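Virulence sensor protein BvgS (Bordetella pertussis, PDB 6ZJ8) is a sensor histidine kinase that probably controls virulence through phosphorelay signalling, with a cytoplasmic PAS domain taking part in signal transduction. Local coordinates at residues A[38-43]-A[129-134]; A[85-90]-A[105-110]; A[96-101]-A[117-122]. One frame throughout, in Å; residues are numbered along the deposited sequence.

Contact 1 (A[38-43]-A[129-134]); sequences YVRDKE and KGIIGG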
loop_
_atom_site.group_PDB
_atom_site.type_symbol
_atom_site.label_atom_id
_atom_site.label_comp_id
_atom_site.label_asym_id
_atom_site.label_seq_id
_atom_site.Cartn_x
_atom_site.Cartn_y
_atom_site.Cartn_z
ATOM N N TYR A 38 -2.700 -0.447 -3.435
ATOM C CA TYR A 38 -2.012 -0.600 -4.705
ATOM C C TYR A 38 -2.591 -1.797 -5.444
ATOM O O TYR A 38 -3.347 -2.596 -4.886
ATOM C CB TYR A 38 -0.504 -0.790 -4.509
ATOM C CG TYR A 38 -0.171 -1.977 -3.632
ATOM C CD1 TYR A 38 -0.041 -3.252 -4.170
ATOM C CD2 TYR A 38 -0.004 -1.827 -2.262
ATOM C CE1 TYR A 38 0.257 -4.342 -3.366
ATOM C CE2 TYR A 38 0.292 -2.908 -1.452
ATOM C CZ TYR A 38 0.418 -4.162 -2.008
ATOM O OH TYR A 38 0.712 -5.235 -1.198
ATOM N N VAL A 39 -2.224 -1.912 -6.717
ATOM C CA VAL A 39 -2.551 -3.071 -7.536
ATOM C C VAL A 39 -1.295 -3.481 -8.290
ATOM O O VAL A 39 -0.689 -2.659 -8.986
ATOM C CB VAL A 39 -3.702 -2.783 -8.517
ATOM C CG1 VAL A 39 -3.957 -3.996 -9.394
ATOM C CG2 VAL A 39 -4.957 -2.396 -7.754
ATOM N N ARG A 40 -0.911 -4.747 -8.152
ATOM C CA ARG A 40 0.293 -5.286 -8.769
ATOM C C ARG A 40 -0.083 -6.493 -9.615
ATOM O O ARG A 40 -0.794 -7.387 -9.145
ATOM C CB ARG A 40 1.319 -5.667 -7.697
ATOM C CG ARG A 40 2.540 -6.386 -8.224
ATOM C CD ARG A 40 3.717 -6.260 -7.269
ATOM N NE ARG A 40 3.379 -6.621 -5.895
ATOM C CZ ARG A 40 4.278 -6.834 -4.937
ATOM N NH1 ARG A 40 5.575 -6.734 -5.200
ATOM N NH2 ARG A 40 3.883 -7.155 -3.713
ATOM N N ASP A 41 0.390 -6.516 -10.859
ATOM C CA ASP A 41 0.035 -7.590 -11.775
ATOM C C ASP A 41 0.815 -8.858 -11.429
ATOM O O ASP A 41 1.575 -8.914 -10.459
ATOM C CB ASP A 41 0.279 -7.160 -13.223
ATOM C CG ASP A 41 1.754 -7.018 -13.562
ATOM O OD1 ASP A 41 2.609 -7.222 -12.675
ATOM O OD2 ASP A 41 2.057 -6.699 -14.729
ATOM N N LYS A 42 0.618 -9.896 -12.246
ATOM C CA LYS A 42 1.281 -11.174 -12.002
ATOM C C LYS A 42 2.795 -11.028 -12.074
ATOM O O LYS A 42 3.522 -11.541 -11.215
ATOM C CB LYS A 42 0.788 -12.214 -13.013
ATOM C CG LYS A 42 1.494 -13.564 -12.927
ATOM C CD LYS A 42 0.971 -14.537 -13.977
ATOM C CE LYS A 42 1.802 -15.813 -14.010
ATOM N NZ LYS A 42 1.300 -16.800 -15.009
ATOM N N GLU A 43 3.291 -10.337 -13.099
ATOM C CA GLU A 43 4.729 -10.158 -13.284
ATOM C C GLU A 43 5.341 -9.157 -12.299
ATOM O O GLU A 43 6.534 -8.850 -12.427
ATOM C CB GLU A 43 5.023 -9.714 -14.721
ATOM C CG GLU A 43 4.701 -10.761 -15.786
ATOM C CD GLU A 43 3.246 -10.744 -16.220
ATOM O OE1 GLU A 43 2.521 -9.795 -15.854
ATOM O OE2 GLU A 43 2.828 -11.680 -16.934
ATOM N N LYS A 129 -4.493 -12.781 -12.481
ATOM C CA LYS A 129 -3.822 -11.703 -13.192
ATOM C C LYS A 129 -3.038 -10.756 -12.296
ATOM O O LYS A 129 -2.127 -10.087 -12.793
ATOM C CB LYS A 129 -4.841 -10.879 -13.999
ATOM C CG LYS A 129 -5.576 -11.673 -15.071
ATOM C CD LYS A 129 -4.632 -12.182 -16.151
ATOM C CE LYS A 129 -5.361 -13.053 -17.159
ATOM N NZ LYS A 129 -4.421 -13.714 -18.106
ATOM N N GLY A 130 -3.352 -10.677 -11.009
ATOM C CA GLY A 130 -2.597 -9.806 -10.129
ATOM C C GLY A 130 -3.121 -9.879 -8.714
ATOM O O GLY A 130 -3.896 -10.770 -8.359
ATOM N N ILE A 131 -2.681 -8.920 -7.904
ATOM C CA ILE A 131 -3.111 -8.799 -6.520
ATOM C C ILE A 131 -3.474 -7.348 -6.241
ATOM O O ILE A 131 -2.834 -6.425 -6.757
ATOM C CB ILE A 131 -2.024 -9.277 -5.531
ATOM C CG1 ILE A 131 -0.720 -8.504 -5.742
ATOM C CG2 ILE A 131 -1.788 -10.772 -5.684
ATOM C CD1 ILE A 131 -0.014 -8.157 -4.453
ATOM N N ILE A 132 -4.511 -7.154 -5.439
ATOM C CA ILE A 132 -4.818 -5.868 -4.830
ATOM C C ILE A 132 -4.306 -5.921 -3.398
ATOM O O ILE A 132 -4.481 -6.933 -2.709
ATOM C CB ILE A 132 -6.327 -5.571 -4.872
ATOM C CG1 ILE A 132 -6.861 -5.675 -6.305
ATOM C CG2 ILE A 132 -6.605 -4.186 -4.312
ATOM C CD1 ILE A 132 -8.232 -6.320 -6.405
ATOM N N GLY A 133 -3.661 -4.849 -2.949
ATOM C CA GLY A 133 -3.076 -4.876 -1.624
ATOM C C GLY A 133 -2.913 -3.491 -1.039
ATOM O O GLY A 133 -3.237 -2.479 -1.665
ATOM N N GLY A 134 -2.399 -3.471 0.185
ATOM C CA GLY A 134 -2.175 -2.230 0.894
ATOM C C GLY A 134 -1.871 -2.515 2.350
ATOM O O GLY A 134 -1.581 -3.650 2.731
#

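Contact 2 (A[85-90]-A[105-110]); sequences HEFLLT and VTLHGR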
loop_
_atom_site.group_PDB
_atom_site.type_symbol
_atom_site.label_atom_id
_atom_site.label_comp_id
_atom_site.label_asym_id
_atom_site.label_seq_id
_atom_site.Cartn_x
_atom_site.Cartn_y
_atom_site.Cartn_z
ATOM N N HIS A 85 9.591 -2.435 -0.218
ATOM C CA HIS A 85 9.586 -3.873 0.022
ATOM C C HIS A 85 9.109 -4.196 1.431
ATOM O O HIS A 85 8.416 -5.197 1.649
ATOM C CB HIS A 85 10.982 -4.449 -0.214
ATOM C CG HIS A 85 11.026 -5.946 -0.193
ATOM N ND1 HIS A 85 11.642 -6.658 0.814
ATOM C CD2 HIS A 85 10.525 -6.864 -1.052
ATOM C CE1 HIS A 85 11.521 -7.951 0.572
ATOM N NE2 HIS A 85 10.847 -8.103 -0.554
ATOM N N GLU A 86 9.464 -3.355 2.404
ATOM C CA GLU A 86 9.072 -3.612 3.786
ATOM C C GLU A 86 7.558 -3.534 3.958
ATOM O O GLU A 86 6.966 -4.353 4.673
ATOM C CB GLU A 86 9.780 -2.622 4.713
ATOM C CG GLU A 86 11.291 -2.831 4.779
ATOM C CD GLU A 86 12.025 -1.683 5.449
ATOM O OE1 GLU A 86 13.255 -1.571 5.252
ATOM O OE2 GLU A 86 11.379 -0.891 6.168
ATOM N N PHE A 87 6.911 -2.569 3.304
ATOM C CA PHE A 87 5.469 -2.414 3.453
ATOM C C PHE A 87 4.684 -3.457 2.671
ATOM O O PHE A 87 3.548 -3.773 3.039
ATOM C CB PHE A 87 5.039 -1.017 3.004
ATOM C CG PHE A 87 5.440 0.072 3.950
ATOM C CD1 PHE A 87 6.667 0.698 3.824
ATOM C CD2 PHE A 87 4.589 0.471 4.966
ATOM C CE1 PHE A 87 7.036 1.704 4.696
ATOM C CE2 PHE A 87 4.951 1.476 5.838
ATOM C CZ PHE A 87 6.175 2.093 5.705
ATOM N N LEU A 88 5.257 -3.987 1.595
ATOM C CA LEU A 88 4.570 -4.971 0.775
ATOM C C LEU A 88 4.762 -6.367 1.353
ATOM O O LEU A 88 5.525 -6.582 2.297
ATOM C CB LEU A 88 5.083 -4.917 -0.664
ATOM C CG LEU A 88 4.973 -3.550 -1.338
ATOM C CD1 LEU A 88 5.783 -3.537 -2.615
ATOM C CD2 LEU A 88 3.524 -3.205 -1.624
ATOM N N LEU A 89 4.053 -7.326 0.770
ATOM C CA LEU A 89 4.156 -8.726 1.146
ATOM C C LEU A 89 4.890 -9.499 0.057
ATOM O O LEU A 89 4.845 -9.138 -1.123
ATOM C CB LEU A 89 2.774 -9.338 1.379
ATOM C CG LEU A 89 1.976 -8.760 2.549
ATOM C CD1 LEU A 89 0.666 -9.509 2.719
ATOM C CD2 LEU A 89 2.789 -8.804 3.834
ATOM N N THR A 90 5.569 -10.565 0.470
ATOM C CA THR A 90 6.332 -11.378 -0.466
ATOM C C THR A 90 5.406 -12.016 -1.497
ATOM O O THR A 90 4.211 -12.224 -1.257
ATOM C CB THR A 90 7.115 -12.457 0.286
ATOM O OG1 THR A 90 7.780 -11.872 1.411
ATOM C CG2 THR A 90 8.152 -13.098 -0.624
ATOM N N VAL A 105 7.548 -1.445 10.724
ATOM C CA VAL A 105 8.356 -0.967 9.612
ATOM C C VAL A 105 8.957 0.372 10.004
ATOM O O VAL A 105 8.281 1.215 10.603
ATOM C CB VAL A 105 7.534 -0.833 8.315
ATOM C CG1 VAL A 105 8.375 -0.184 7.225
ATOM C CG2 VAL A 105 7.040 -2.193 7.864
ATOM N N THR A 106 10.226 0.566 9.662
ATOM C CA THR A 106 10.969 1.767 10.015
ATOM C C THR A 106 11.234 2.577 8.754
ATOM O O THR A 106 11.762 2.051 7.771
ATOM C CB THR A 106 12.283 1.410 10.711
ATOM O OG1 THR A 106 12.005 0.620 11.875
ATOM C CG2 THR A 106 13.030 2.665 11.125
ATOM N N LEU A 107 10.871 3.857 8.795
ATOM C CA LEU A 107 10.963 4.726 7.630
ATOM C C LEU A 107 11.016 6.164 8.118
ATOM O O LEU A 107 10.187 6.570 8.938
ATOM C CB LEU A 107 9.763 4.519 6.695
ATOM C CG LEU A 107 9.665 5.455 5.489
ATOM C CD1 LEU A 107 10.757 5.149 4.483
ATOM C CD2 LEU A 107 8.290 5.347 4.848
ATOM N N HIS A 108 11.984 6.928 7.614
ATOM C CA HIS A 108 12.122 8.338 7.971
ATOM C C HIS A 108 12.335 8.503 9.475
ATOM O O HIS A 108 11.816 9.433 10.098
ATOM C CB HIS A 108 10.901 9.141 7.511
ATOM C CG HIS A 108 10.617 9.025 6.046
ATOM N ND1 HIS A 108 9.346 9.150 5.525
ATOM C CD2 HIS A 108 11.437 8.803 4.991
ATOM C CE1 HIS A 108 9.395 9.006 4.213
ATOM N NE2 HIS A 108 10.652 8.795 3.863
ATOM N N GLY A 109 13.096 7.584 10.064
ATOM C CA GLY A 109 13.378 7.617 11.482
ATOM C C GLY A 109 12.223 7.244 12.383
ATOM O O GLY A 109 12.376 7.303 13.609
ATOM N N ARG A 110 11.075 6.859 11.827
ATOM C CA ARG A 110 9.885 6.524 12.598
ATOM C C ARG A 110 9.503 5.074 12.330
ATOM O O ARG A 110 9.456 4.646 11.172
ATOM C CB ARG A 110 8.719 7.459 12.240
ATOM C CG ARG A 110 8.534 8.615 13.216
ATOM C CD ARG A 110 7.478 9.628 12.769
ATOM N NE ARG A 110 6.352 9.015 12.069
ATOM C CZ ARG A 110 6.089 9.165 10.771
ATOM N NH1 ARG A 110 6.863 9.920 10.001
ATOM N NH2 ARG A 110 5.037 8.558 10.242
#

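Contact 3 (A[96-101]-A[117-122]); sequences REPRFE and WTIPYG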
loop_
_atom_site.group_PDB
_atom_site.type_symbol
_atom_site.label_atom_id
_atom_site.label_comp_id
_atom_site.label_asym_id
_atom_site.label_seq_id
_atom_site.Cartn_x
_atom_site.Cartn_y
_atom_site.Cartn_z
ATOM N N ARG A 96 -4.071 -18.149 -4.243
ATOM C CA ARG A 96 -5.442 -17.880 -4.650
ATOM C C ARG A 96 -6.324 -17.422 -3.496
ATOM O O ARG A 96 -7.548 -17.366 -3.652
ATOM C CB ARG A 96 -6.052 -19.129 -5.289
ATOM C CG ARG A 96 -5.279 -19.668 -6.477
ATOM C CD ARG A 96 -5.968 -20.889 -7.061
ATOM N NE ARG A 96 -5.187 -21.509 -8.127
ATOM C CZ ARG A 96 -5.255 -21.169 -9.411
ATOM N NH1 ARG A 96 -6.073 -20.204 -9.813
ATOM N NH2 ARG A 96 -4.500 -21.802 -10.299
ATOM N N GLU A 97 -5.739 -17.094 -2.350
ATOM C CA GLU A 97 -6.493 -16.757 -1.153
ATOM C C GLU A 97 -5.947 -15.476 -0.543
ATOM O O GLU A 97 -4.756 -15.180 -0.677
ATOM C CB GLU A 97 -6.414 -17.904 -0.133
ATOM C CG GLU A 97 -7.443 -17.834 0.982
ATOM C CD GLU A 97 -7.596 -19.151 1.718
ATOM O OE1 GLU A 97 -6.888 -20.119 1.367
ATOM O OE2 GLU A 97 -8.431 -19.221 2.644
ATOM N N PRO A 98 -6.796 -14.685 0.119
ATOM C CA PRO A 98 -6.300 -13.465 0.762
ATOM C C PRO A 98 -5.186 -13.755 1.756
ATOM O O PRO A 98 -5.115 -14.832 2.352
ATOM C CB PRO A 98 -7.542 -12.907 1.466
ATOM C CG PRO A 98 -8.678 -13.403 0.648
ATOM C CD PRO A 98 -8.267 -14.773 0.178
ATOM N N ARG A 99 -4.310 -12.768 1.930
ATOM C CA ARG A 99 -3.219 -12.832 2.889
ATOM C C ARG A 99 -3.308 -11.654 3.850
ATOM O O ARG A 99 -3.739 -10.558 3.479
ATOM C CB ARG A 99 -1.854 -12.814 2.196
ATOM C CG ARG A 99 -1.432 -14.135 1.587
ATOM C CD ARG A 99 -0.025 -14.030 1.022
ATOM N NE ARG A 99 0.963 -13.774 2.069
ATOM C CZ ARG A 99 2.185 -13.302 1.849
ATOM N NH1 ARG A 99 2.583 -13.017 0.617
ATOM N NH2 ARG A 99 3.013 -13.105 2.867
ATOM N N PHE A 100 -2.884 -11.890 5.091
ATOM C CA PHE A 100 -2.879 -10.861 6.121
ATOM C C PHE A 100 -1.661 -11.045 7.012
ATOM O O PHE A 100 -1.401 -12.153 7.492
ATOM C CB PHE A 100 -4.156 -10.911 6.963
ATOM C CG PHE A 100 -5.412 -10.710 6.170
ATOM C CD1 PHE A 100 -5.881 -9.434 5.906
ATOM C CD2 PHE A 100 -6.124 -11.795 5.688
ATOM C CE1 PHE A 100 -7.037 -9.245 5.175
ATOM C CE2 PHE A 100 -7.281 -11.614 4.958
ATOM C CZ PHE A 100 -7.739 -10.336 4.700
ATOM N N GLU A 101 -0.922 -9.958 7.225
ATOM C CA GLU A 101 0.225 -9.958 8.119
ATOM C C GLU A 101 0.306 -8.605 8.809
ATOM O O GLU A 101 -0.267 -7.614 8.347
ATOM C CB GLU A 101 1.535 -10.249 7.373
ATOM C CG GLU A 101 1.701 -11.702 6.963
ATOM C CD GLU A 101 3.154 -12.088 6.763
ATOM O OE1 GLU A 101 3.612 -12.105 5.603
ATOM O OE2 GLU A 101 3.840 -12.364 7.770
ATOM N N TRP A 117 -2.129 -6.452 3.819
ATOM C CA TRP A 117 -3.123 -7.337 3.225
ATOM C C TRP A 117 -2.951 -7.386 1.714
ATOM O O TRP A 117 -2.450 -6.442 1.098
ATOM C CB TRP A 117 -4.542 -6.874 3.575
ATOM C CG TRP A 117 -4.837 -5.487 3.098
ATOM C CD1 TRP A 117 -4.540 -4.321 3.739
ATOM C CD2 TRP A 117 -5.483 -5.118 1.874
ATOM N NE1 TRP A 117 -4.962 -3.249 2.992
ATOM C CE2 TRP A 117 -5.545 -3.712 1.841
ATOM C CE3 TRP A 117 -6.016 -5.842 0.802
ATOM C CZ2 TRP A 117 -6.121 -3.014 0.782
ATOM C CZ3 TRP A 117 -6.586 -5.147 -0.251
ATOM C CH2 TRP A 117 -6.635 -3.747 -0.253
ATOM N N THR A 118 -3.375 -8.505 1.123
ATOM C CA THR A 118 -3.412 -8.649 -0.325
ATOM C C THR A 118 -4.578 -9.550 -0.706
ATOM O O THR A 118 -4.877 -10.521 -0.006
ATOM C CB THR A 118 -2.108 -9.236 -0.886
ATOM O OG1 THR A 118 -1.877 -10.532 -0.323
ATOM C CG2 THR A 118 -0.927 -8.328 -0.576
ATOM N N ILE A 119 -5.231 -9.219 -1.823
ATOM C CA ILE A 119 -6.322 -10.009 -2.368
ATOM C C ILE A 119 -5.972 -10.334 -3.820
ATOM O O ILE A 119 -5.751 -9.412 -4.612
ATOM C CB ILE A 119 -7.673 -9.280 -2.304
ATOM C CG1 ILE A 119 -7.982 -8.800 -0.883
ATOM C CG2 ILE A 119 -8.788 -10.194 -2.802
ATOM C CD1 ILE A 119 -8.480 -9.888 0.028
ATOM N N PRO A 120 -5.911 -11.596 -4.220
ATOM C CA PRO A 120 -5.694 -11.904 -5.637
ATOM C C PRO A 120 -6.995 -11.858 -6.427
ATOM O O PRO A 120 -8.095 -11.999 -5.889
ATOM C CB PRO A 120 -5.106 -13.320 -5.615
ATOM C CG PRO A 120 -5.463 -13.900 -4.272
ATOM C CD PRO A 120 -6.076 -12.820 -3.415
ATOM N N TYR A 121 -6.847 -11.646 -7.734
ATOM C CA TYR A 121 -7.987 -11.523 -8.629
ATOM C C TYR A 121 -7.647 -12.154 -9.972
ATOM O O TYR A 121 -6.480 -12.389 -10.295
ATOM C CB TYR A 121 -8.392 -10.056 -8.833
ATOM C CG TYR A 121 -7.351 -9.236 -9.561
ATOM C CD1 TYR A 121 -7.317 -9.196 -10.948
ATOM C CD2 TYR A 121 -6.399 -8.506 -8.862
ATOM C CE1 TYR A 121 -6.367 -8.454 -11.618
ATOM C CE2 TYR A 121 -5.444 -7.759 -9.524
ATOM C CZ TYR A 121 -5.433 -7.737 -10.903
ATOM O OH TYR A 121 -4.486 -6.995 -11.570
ATOM N N GLY A 122 -8.693 -12.416 -10.760
ATOM C CA GLY A 122 -8.526 -12.973 -12.084
ATOM C C GLY A 122 -9.555 -12.405 -13.041
ATOM O O GLY A 122 -10.489 -11.709 -12.639
#

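Contact 1 (A[38-43]-A[129-134])
Tyr38 to Asp41 run antiparallel to Gly130 to Gly133, with strand axes 4.6 Å apart at their closest and an angle of 160° between the N-to-C directions. This is the pairing of the first and last strands at the centre of the PAS-fold antiparallel sheet. Two hydrogen-bonded pairs carry it, Tyr38 with Gly133 and Arg40 with Ile131, the second through Arg40 N to Ile131 O (2.9 Å) and Ile131 N to Arg40 O (2.7 Å). Past the strand, Lys42 N makes a weak bond to Lys129 O, and the carboxylate of Asp41 turns to a salt bridge with Arg45. Val39 and Ile132 stand side by side on one face, Val39 CG2 to Ile132 CG1 at 4.1 Å. On the other face lie Tyr38, Arg40 and Ile131. Tyr38 CG sits between backbone N and carbonyl carbon (chi1 57°), which folds the phenol over the neighbouring strand, and Gly133 CA lies 3.9 Å from the ring centroid as a CH-pi contact. Ile131 CD1 reaches the edge of the Tyr38 ring at CE1 (4.0 Å) and also the edge of the Arg40 guanidinium, 4.0 Å from NE.

Contact 2 (A[85-90]-A[105-110])
Phe87, in the last turn of helix 79-87, packs its ring against Val105 and Leu107 near the end of strand 99-107. The apolar contacts dominate. Val105 CG1 lies over one ring face, displaced toward the rim, 3.7 Å from the centroid of Phe87 and 25° off its normal: a CH-pi contact whose closest atom pair is CG1 to Phe87 CE1 at 3.4 Å. That methyl is carried anti to the backbone N of Val105 (chi1 174°), while CG2 rests near Glu86 O. Leu107 CD2 meets the same ring obliquely, 3.9 Å from Phe87 CE1, with the two side chains at about a right angle. Further aromatic neighbours, Trp135 and Phe57, also meet the Phe87 ring.

No hydrogen bond joins the segments. The extended Glu86 chain brings OE2 to 3.3 Å from Val105 CG1; Glu86 OE2 and Thr106 O, 3.4 Å apart, are both acceptors and cannot bond to each other. Glu86 OE1 has a long, weak ion pair with Arg82. Thr106 OG1 is hydrogen-bonded to Thr111. Beyond the strand, Leu107 to Arg110 form a type I' turn, closed by Arg110 N to Leu107 O at 3.0 Å. Such packing of a helix end against a beta-hairpin is part of the helix-to-sheet core of a PAS fold.

Contact 3 (A[96-101]-A[117-122])
The beta hairpin of strands 99-107 and 110-122 forms one margin of the antiparallel PAS sheet, and Arg96 to Glu101 meet Trp117 to Gly122 near its open end. The short strand axes run at 174°, almost exactly antiparallel. Arg99 and Thr118 make the hydrogen-bonded pair: Arg99 N gives a bond to Thr118 O (3.0 Å), and Thr118 N returns one to Arg99 O (3.1 Å). Their side chains stand together on one sheet face, where Thr118 OG1, set between backbone N and carbonyl carbon (chi1 60°), comes to 3.4 Å from Arg99 CB. The Arg99 chain then bends at chi3 (64°), and its NH2 forms a salt bridge with Glu101 OE1 at 3.0 Å, while NH1 makes a weak hydrogen bond to Thr90 O. Phe100 and Trp117 occupy the other face as a non-hydrogen-bonded pair; Phe100 CD1 approaches Trp117 CB (3.7 Å), so the indole itself is not the touching part. Before the strand begins, Pro98 CB packs on Ile119 CD1 at 3.5 Å, and Pro120 CG rests against the backbone at Arg96 C and Glu97 N, 3.7 Å from each. Pro120 has no N-H to give, which implies that toward Arg96 the segments meet through van der Waals contacts of the two prolines and not through a further N-H bond from Pro120.

Overall arrangement
From the N terminus, strand 37-41 comes first and pairs with strand 128-137, so contact 1 closes the longest loop and encloses both others. Inside it, helix 79-87 leads to contact 2, where its end meets the tip of the hairpin; contact 3 then joins the hairpin's two strands at the opposite end. Contacts 2 and 3 cross along the chain, because their segments alternate. Ile119 and Ile132 connect contact 3 to contact 1 by a probable backbone hydrogen bond, and the centres of contacts 1 and 3 lie about 9 Å apart. Leu88 and Leu89, after the helix, touch Tyr38, Arg99 and Thr118, tying contact 2 to both sheet contacts.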